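Long-range contacts in porin (Pseudomonas aeruginosa, PDB 3T24), which forms an outer-membrane beta-barrel channel of the OprD family, which probably admits small carboxylate-bearing solutes: residues A[177-182]-A[301-306]; A[256-261]-A[283-288]; A[348-353]-A[380-385]. All coordinates share one frame; numbering follows the deposited sequence.

Interaction 1: A[177-182]-A[301-306]; sequences GKRQIV and IGDFAN
Two long inter-strand loops of the barrel, the one between strands 150-161 and 192-200 and the one between 270-280 and 310-319, meet where R179 reaches D303 and K178 rests on N306. R179 carries the charged half. Its chain runs extended from CG to NE and delivers NH2 to OD2 of D303, R179 NH2 to D303 OD2 being 2.8 Å in a nearly straight salt bridge (169° at the hydrogen). OD2 lies at the guanidinium edge, in its plane, whereas the guanidinium approaches from above the carboxylate plane; the two planes stand 84° apart. Y287 OH is a second hydrogen-bond partner of D303 OD2, while D303 OD1 accepts from A305 N at 3.1 Å, closing an Asx turn that restrains the carboxylate.

The second grip uses an amide. N306, with CG beside its own backbone N (chi1 -62°), turns OD1 to the other loop, where K178 N donates to N306 OD1 at 2.8 Å from above the carbonyl plane. The other end of the amide, ND2, bonds E309. Two irregular inter-strand loops of an OprD-family beta-barrel are thus tied by a salt bridge and an amide-to-backbone bond, an Asx turn shaping one.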
# COMPACT_ATOMS: atom_id res chain seq x y z
N GLY A 177 -9.56 16.58 -0.80
CA GLY A 177 -10.89 16.02 -0.95
C GLY A 177 -11.83 16.53 0.15
O GLY A 177 -11.80 17.69 0.52
N LYS A 178 -12.63 15.65 0.71
CA LYS A 178 -13.47 16.04 1.84
C LYS A 178 -13.00 15.37 3.13
O LYS A 178 -13.81 15.08 4.01
CB LYS A 178 -14.93 15.71 1.53
CG LYS A 178 -15.47 16.45 0.31
CD LYS A 178 -15.45 17.95 0.55
CE LYS A 178 -16.09 18.68 -0.61
NZ LYS A 178 -16.18 20.12 -0.36
N ARG A 179 -11.70 15.09 3.22
CA ARG A 179 -11.09 14.50 4.42
C ARG A 179 -11.20 15.50 5.55
O ARG A 179 -11.28 15.15 6.73
CB ARG A 179 -9.60 14.15 4.19
CG ARG A 179 -9.37 13.02 3.19
CD ARG A 179 -7.88 12.71 2.98
NE ARG A 179 -7.71 11.57 2.06
CZ ARG A 179 -7.51 11.73 0.76
NH1 ARG A 179 -7.45 12.95 0.26
NH2 ARG A 179 -7.35 10.70 -0.04
N GLN A 180 -11.15 16.77 5.17
CA GLN A 180 -11.39 17.81 6.12
C GLN A 180 -10.25 17.84 7.19
O GLN A 180 -10.40 18.31 8.33
CB GLN A 180 -12.76 17.52 6.66
CG GLN A 180 -12.91 17.56 8.07
CD GLN A 180 -13.16 18.93 8.51
OE1 GLN A 180 -12.97 19.88 7.75
NE2 GLN A 180 -13.57 19.07 9.74
N ILE A 181 -9.09 17.35 6.77
CA ILE A 181 -7.88 17.45 7.57
C ILE A 181 -7.23 18.82 7.41
O ILE A 181 -6.94 19.28 6.31
CB ILE A 181 -6.88 16.37 7.22
CG1 ILE A 181 -7.42 15.02 7.70
CG2 ILE A 181 -5.54 16.69 7.82
CD1 ILE A 181 -6.75 13.86 7.07
N VAL A 182 -7.02 19.49 8.52
CA VAL A 182 -6.54 20.85 8.49
C VAL A 182 -5.30 20.94 9.35
O VAL A 182 -5.26 20.49 10.49
CB VAL A 182 -7.63 21.87 8.98
CG1 VAL A 182 -7.03 23.24 9.18
CG2 VAL A 182 -8.78 21.95 7.97
N ILE A 301 -8.89 4.25 -7.46
CA ILE A 301 -8.92 5.70 -7.52
C ILE A 301 -9.21 6.33 -6.17
O ILE A 301 -8.47 7.21 -5.73
CB ILE A 301 -9.91 6.23 -8.54
CG1 ILE A 301 -9.54 5.75 -9.96
CG2 ILE A 301 -9.92 7.74 -8.49
CD1 ILE A 301 -10.59 6.14 -11.04
N GLY A 302 -10.25 5.84 -5.50
CA GLY A 302 -10.69 6.41 -4.24
C GLY A 302 -10.33 5.60 -3.01
O GLY A 302 -10.24 4.37 -3.05
N ASP A 303 -10.10 6.29 -1.90
CA ASP A 303 -9.89 5.59 -0.63
C ASP A 303 -11.14 5.57 0.27
O ASP A 303 -11.15 4.94 1.33
CB ASP A 303 -8.67 6.14 0.10
CG ASP A 303 -8.80 7.58 0.46
OD1 ASP A 303 -9.90 8.16 0.33
OD2 ASP A 303 -7.79 8.14 0.91
N PHE A 304 -12.19 6.26 -0.17
CA PHE A 304 -13.45 6.29 0.55
C PHE A 304 -13.25 6.63 2.01
O PHE A 304 -13.93 6.10 2.89
CB PHE A 304 -14.21 4.98 0.36
CG PHE A 304 -14.58 4.75 -1.06
CD1 PHE A 304 -15.81 5.15 -1.53
CD2 PHE A 304 -13.66 4.22 -1.96
CE1 PHE A 304 -16.14 4.98 -2.87
CE2 PHE A 304 -13.98 4.07 -3.27
CZ PHE A 304 -15.22 4.45 -3.74
N ALA A 305 -12.32 7.55 2.23
CA ALA A 305 -11.90 7.91 3.57
C ALA A 305 -12.20 9.37 3.91
O ALA A 305 -11.48 9.97 4.71
CB ALA A 305 -10.40 7.63 3.71
N ASN A 306 -13.22 9.95 3.28
CA ASN A 306 -13.66 11.32 3.60
C ASN A 306 -14.43 11.39 4.93
O ASN A 306 -14.91 10.37 5.44
CB ASN A 306 -14.51 11.90 2.46
CG ASN A 306 -13.73 12.02 1.15
OD1 ASN A 306 -12.87 12.89 1.00
ND2 ASN A 306 -14.04 11.15 0.18

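Interaction 2: A[256-261]-A[283-288]; sequences NKALNA and TGFAYI
N256 reaches from the start of its segment into the bend at T283-F285, and here the contact is tightest. With CG anti to the backbone N (chi1 173°), its amide is directed at the backbone of the loop: N256 ND2 donates to T283 O at 3.0 Å, with 148° at the hydrogen and tilted from the carbonyl plane. The same nitrogen lies 3.3 Å from G284 C, and N256 CB is as near to G284 O, so the amide lies against the G284-F285 peptide. On its other branch, N256 OD1 comes within 3.5 Å of F285 CA and meets the F285 ring at its edge, 3.7 Å from CD1; amide and ring planes are 72° apart. The loop has its own brace, T283 OG1 donating to G284 O at 2.9 Å on a lone pair in the carbonyl plane.

Strand 255-267 is a barrel strand paired with 235-248 and 270-280, and the loop that follows 270-280 turns back against the face of the strand that carries N256 and A258. Beyond N256 the fit thins. A258 offers one methyl, CB 3.8 Å from F285 CD1, set obliquely to the ring, and N260, further along the strand, makes no contact with 283-288. K257, by contrast, points away and is partly exposed, on the alternate side of the strand from the buried A258.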
# COMPACT_ATOMS: atom_id res chain seq x y z
N ASN A 256 -10.30 10.97 14.17
CA ASN A 256 -10.91 9.97 13.32
C ASN A 256 -10.96 8.59 13.94
O ASN A 256 -10.01 8.15 14.60
CB ASN A 256 -10.16 9.91 11.97
CG ASN A 256 -10.63 8.75 11.08
OD1 ASN A 256 -9.98 7.70 10.99
ND2 ASN A 256 -11.73 8.97 10.38
N LYS A 257 -12.07 7.92 13.72
CA LYS A 257 -12.14 6.49 13.97
C LYS A 257 -12.48 5.82 12.66
O LYS A 257 -13.34 6.29 11.91
CB LYS A 257 -13.17 6.18 15.06
CG LYS A 257 -13.11 7.13 16.23
CD LYS A 257 -14.03 6.70 17.37
CE LYS A 257 -13.94 7.65 18.56
NZ LYS A 257 -14.39 9.04 18.21
N ALA A 258 -11.81 4.72 12.37
CA ALA A 258 -12.01 4.04 11.11
C ALA A 258 -12.30 2.58 11.36
O ALA A 258 -11.39 1.81 11.64
CB ALA A 258 -10.77 4.18 10.24
N LEU A 259 -13.57 2.21 11.26
CA LEU A 259 -13.93 0.80 11.34
C LEU A 259 -14.00 0.28 9.92
O LEU A 259 -14.68 0.86 9.06
CB LEU A 259 -15.26 0.61 12.06
CG LEU A 259 -15.81 -0.82 12.19
CD1 LEU A 259 -14.81 -1.78 12.87
CD2 LEU A 259 -17.18 -0.84 12.91
N ASN A 260 -13.27 -0.79 9.66
CA ASN A 260 -13.26 -1.37 8.33
C ASN A 260 -12.95 -2.85 8.38
O ASN A 260 -12.02 -3.28 9.06
CB ASN A 260 -12.34 -0.60 7.35
CG ASN A 260 -10.88 -0.62 7.77
OD1 ASN A 260 -10.04 -1.13 7.04
ND2 ASN A 260 -10.57 -0.04 8.92
N ALA A 261 -13.76 -3.63 7.69
CA ALA A 261 -13.68 -5.07 7.74
C ALA A 261 -13.99 -5.68 6.37
O ALA A 261 -14.82 -5.16 5.62
CB ALA A 261 -14.63 -5.61 8.79
N THR A 283 -12.66 14.37 11.11
CA THR A 283 -11.91 14.26 9.85
C THR A 283 -11.95 12.83 9.33
O THR A 283 -12.34 11.92 10.05
CB THR A 283 -10.41 14.58 10.03
OG1 THR A 283 -9.78 13.47 10.68
CG2 THR A 283 -10.22 15.84 10.87
N GLY A 284 -11.54 12.63 8.08
CA GLY A 284 -11.31 11.29 7.57
C GLY A 284 -10.03 10.60 8.11
O GLY A 284 -9.36 11.11 9.03
N PHE A 285 -9.71 9.44 7.56
CA PHE A 285 -8.53 8.65 7.98
C PHE A 285 -7.18 9.37 7.85
O PHE A 285 -6.95 10.10 6.88
CB PHE A 285 -8.50 7.36 7.18
CG PHE A 285 -7.50 6.36 7.67
CD1 PHE A 285 -7.61 5.82 8.94
CD2 PHE A 285 -6.45 5.94 6.85
CE1 PHE A 285 -6.68 4.88 9.40
CE2 PHE A 285 -5.54 5.01 7.29
CZ PHE A 285 -5.65 4.47 8.57
N ALA A 286 -6.30 9.17 8.82
CA ALA A 286 -4.97 9.79 8.82
C ALA A 286 -3.87 8.85 8.32
O ALA A 286 -3.70 7.74 8.85
CB ALA A 286 -4.61 10.31 10.21
N TYR A 287 -3.13 9.29 7.29
CA TYR A 287 -1.97 8.50 6.81
C TYR A 287 -0.93 9.34 6.08
O TYR A 287 -1.25 10.39 5.52
CB TYR A 287 -2.39 7.29 5.96
CG TYR A 287 -3.17 7.60 4.68
CD1 TYR A 287 -2.62 7.36 3.43
CD2 TYR A 287 -4.48 8.07 4.73
CE1 TYR A 287 -3.33 7.60 2.26
CE2 TYR A 287 -5.20 8.32 3.57
CZ TYR A 287 -4.63 8.08 2.34
OH TYR A 287 -5.34 8.33 1.17
N ILE A 288 0.33 8.88 6.11
CA ILE A 288 1.43 9.64 5.51
C ILE A 288 1.12 9.97 4.05
O ILE A 288 0.67 9.11 3.29
CB ILE A 288 2.82 8.92 5.64
CG1 ILE A 288 3.22 8.83 7.12
CG2 ILE A 288 3.92 9.64 4.87
CD1 ILE A 288 4.07 7.62 7.44

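Interaction 3: A[348-353]-A[380-385]; sequences EGKEWE and RTNYTN. With SO4 (sulfate ion), chain D.
Between W352 and R380 two backbone bonds close a hydrogen-bonded antiparallel pair: W352 N to R380 O and R380 N to W352 O, both 2.8 Å, at 161° and 177°. Further along, N382 continues the pairing partly with its side chain. N382 ND2 donates to E348 O at 2.9 Å, in plane with both the carbonyl and its own amide, while its OD1 accepts from K350 N, the donor standing well above the amide carbonyl plane. N382 N in turn bonds K350 O, so one asparagine engages the opposite strand through three of its atoms; CG lies between the backbone N and carbonyl carbon (chi1 73°), turning the amide to the backbone of 348-350. Y383 OH donates to E351 OE1 at 2.9 Å, from above the carboxylate plane, and a second carboxylate, that of E309, lies close to E351 OE2, a crowding of like charge that may raise the glutamate's proton affinity.

Strands 348-361 and 371-381 form a beta hairpin of the barrel wall, and the pairing here sits at its open end. E351 and T381 form a non-hydrogen-bonded pair, after which the second strand gives way to a turn: T381 OG1 accepts from the backbone N of Y383 and of T384, an ST motif that holds the chain as it leaves the strand.

Packing completes the contact. On the E351 side, T381 CG2 touches E351 CB at 3.7 Å. On the W352 side, R380 CB lies over one face of the indole, 4.0 Å from the five-membered ring centroid, a CH-pi contact, and the two side chains run alongside each other. Past the indole, the guanidinium pairs with D388 through NH1 and presents its edge to a sulfate, probably from the crystallisation liquor, R380 NE to sulfate O4 being 3.2 Å.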
# COMPACT_ATOMS: atom_id res chain seq x y z
N GLU A 348 -25.61 15.54 1.21
CA GLU A 348 -24.83 14.34 1.39
C GLU A 348 -23.93 14.09 0.17
O GLU A 348 -24.40 14.06 -0.96
CB GLU A 348 -25.78 13.17 1.64
CG GLU A 348 -25.08 11.85 1.83
CD GLU A 348 -26.03 10.70 2.06
OE1 GLU A 348 -25.55 9.58 2.39
OE2 GLU A 348 -27.26 10.93 1.92
N GLY A 349 -22.63 13.94 0.41
CA GLY A 349 -21.71 13.58 -0.66
C GLY A 349 -21.76 12.09 -0.92
O GLY A 349 -21.79 11.29 0.02
N LYS A 350 -21.80 11.72 -2.19
CA LYS A 350 -21.80 10.30 -2.55
C LYS A 350 -20.83 10.04 -3.69
O LYS A 350 -20.61 10.90 -4.54
CB LYS A 350 -23.20 9.84 -2.99
CG LYS A 350 -24.27 9.99 -1.93
CD LYS A 350 -25.63 9.53 -2.47
CE LYS A 350 -26.73 9.70 -1.42
NZ LYS A 350 -28.05 9.14 -1.87
N GLU A 351 -20.27 8.84 -3.72
CA GLU A 351 -19.34 8.52 -4.78
C GLU A 351 -19.30 7.03 -4.97
O GLU A 351 -19.56 6.26 -4.04
CB GLU A 351 -17.94 9.07 -4.45
CG GLU A 351 -17.26 8.36 -3.28
CD GLU A 351 -16.06 9.13 -2.75
OE1 GLU A 351 -15.76 10.22 -3.28
OE2 GLU A 351 -15.42 8.68 -1.78
N TRP A 352 -18.99 6.60 -6.18
CA TRP A 352 -18.86 5.18 -6.39
C TRP A 352 -17.82 4.85 -7.44
O TRP A 352 -17.63 5.58 -8.42
CB TRP A 352 -20.21 4.55 -6.73
CG TRP A 352 -20.74 4.91 -8.07
CD1 TRP A 352 -21.69 5.85 -8.35
CD2 TRP A 352 -20.37 4.33 -9.33
NE1 TRP A 352 -21.93 5.89 -9.70
CE2 TRP A 352 -21.14 4.97 -10.33
CE3 TRP A 352 -19.46 3.33 -9.71
CZ2 TRP A 352 -21.03 4.65 -11.69
CZ3 TRP A 352 -19.35 3.00 -11.07
CH2 TRP A 352 -20.13 3.67 -12.04
N GLU A 353 -17.16 3.72 -7.23
CA GLU A 353 -16.11 3.30 -8.13
C GLU A 353 -16.27 1.84 -8.53
O GLU A 353 -16.73 1.01 -7.74
CB GLU A 353 -14.74 3.54 -7.48
CG GLU A 353 -13.56 3.10 -8.32
CD GLU A 353 -12.20 3.44 -7.69
OE1 GLU A 353 -12.15 4.28 -6.75
OE2 GLU A 353 -11.20 2.85 -8.14
N ARG A 380 -17.23 7.84 -10.06
CA ARG A 380 -18.27 8.87 -10.23
C ARG A 380 -18.71 9.47 -8.89
O ARG A 380 -18.81 8.76 -7.88
CB ARG A 380 -19.49 8.34 -10.99
CG ARG A 380 -19.22 7.86 -12.44
CD ARG A 380 -19.01 9.00 -13.43
NE ARG A 380 -18.75 8.51 -14.79
CZ ARG A 380 -17.54 8.20 -15.27
NH1 ARG A 380 -16.45 8.35 -14.50
NH2 ARG A 380 -17.42 7.75 -16.52
N THR A 381 -18.99 10.76 -8.89
CA THR A 381 -19.43 11.41 -7.66
C THR A 381 -20.59 12.37 -7.89
O THR A 381 -20.97 12.65 -9.03
CB THR A 381 -18.27 12.15 -6.94
OG1 THR A 381 -18.15 13.48 -7.45
CG2 THR A 381 -16.95 11.41 -7.11
N ASN A 382 -21.17 12.86 -6.79
CA ASN A 382 -22.22 13.86 -6.90
C ASN A 382 -21.73 15.22 -6.46
O ASN A 382 -22.52 16.11 -6.26
CB ASN A 382 -23.44 13.46 -6.07
CG ASN A 382 -23.21 13.60 -4.56
OD1 ASN A 382 -22.10 13.87 -4.11
ND2 ASN A 382 -24.27 13.40 -3.78
N TYR A 383 -20.42 15.40 -6.32
CA TYR A 383 -19.92 16.63 -5.73
C TYR A 383 -18.56 17.13 -6.23
O TYR A 383 -18.21 18.27 -5.98
CB TYR A 383 -19.88 16.49 -4.21
CG TYR A 383 -18.79 15.55 -3.73
CD1 TYR A 383 -17.53 16.04 -3.39
CD2 TYR A 383 -19.02 14.18 -3.62
CE1 TYR A 383 -16.53 15.19 -2.94
CE2 TYR A 383 -18.04 13.33 -3.17
CZ TYR A 383 -16.78 13.84 -2.84
OH TYR A 383 -15.79 12.99 -2.41
N THR A 384 -17.79 16.29 -6.92
CA THR A 384 -16.46 16.69 -7.37
C THR A 384 -16.09 16.07 -8.73
O THR A 384 -16.96 15.56 -9.44
CB THR A 384 -15.38 16.39 -6.30
OG1 THR A 384 -14.10 16.88 -6.74
CG2 THR A 384 -15.27 14.88 -6.02
N ASN A 385 -14.80 16.11 -9.10
CA ASN A 385 -14.35 15.66 -10.43
C ASN A 385 -14.58 14.18 -10.66
O ASN A 385 -14.25 13.37 -9.82
CB ASN A 385 -12.85 15.91 -10.64
CG ASN A 385 -12.35 17.18 -9.99
OD1 ASN A 385 -11.41 17.15 -9.18
ND2 ASN A 385 -12.96 18.30 -10.35
S SO4 D . -20.34 9.46 -18.39
O1 SO4 D . -21.62 10.14 -18.56
O2 SO4 D . -19.86 8.92 -19.65
O3 SO4 D . -19.37 10.44 -17.93
O4 SO4 D . -20.56 8.39 -17.41

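In the fold
The three contacts differ in how much of the barrel wall they involve. Interaction 2 is the most buried, all its touching residues being enclosed, and it joins a barrel strand to a loop; interaction 1 joins two loops and is partly buried; the centre of interaction 3 lies farthest of the three from the chain centre, about 23 Å, and it pairs one wall strand with the end of the next and the turn after it. Interaction 2 is nested within the chain closed by interaction 1, and they touch where G284 N meets R179 O. Interaction 1 meets interaction 3 where E353 takes the backbone N of I301 and G302. Side-chain grips dominate the loops, whereas strand backbones carry much of 348-353 with 380-385.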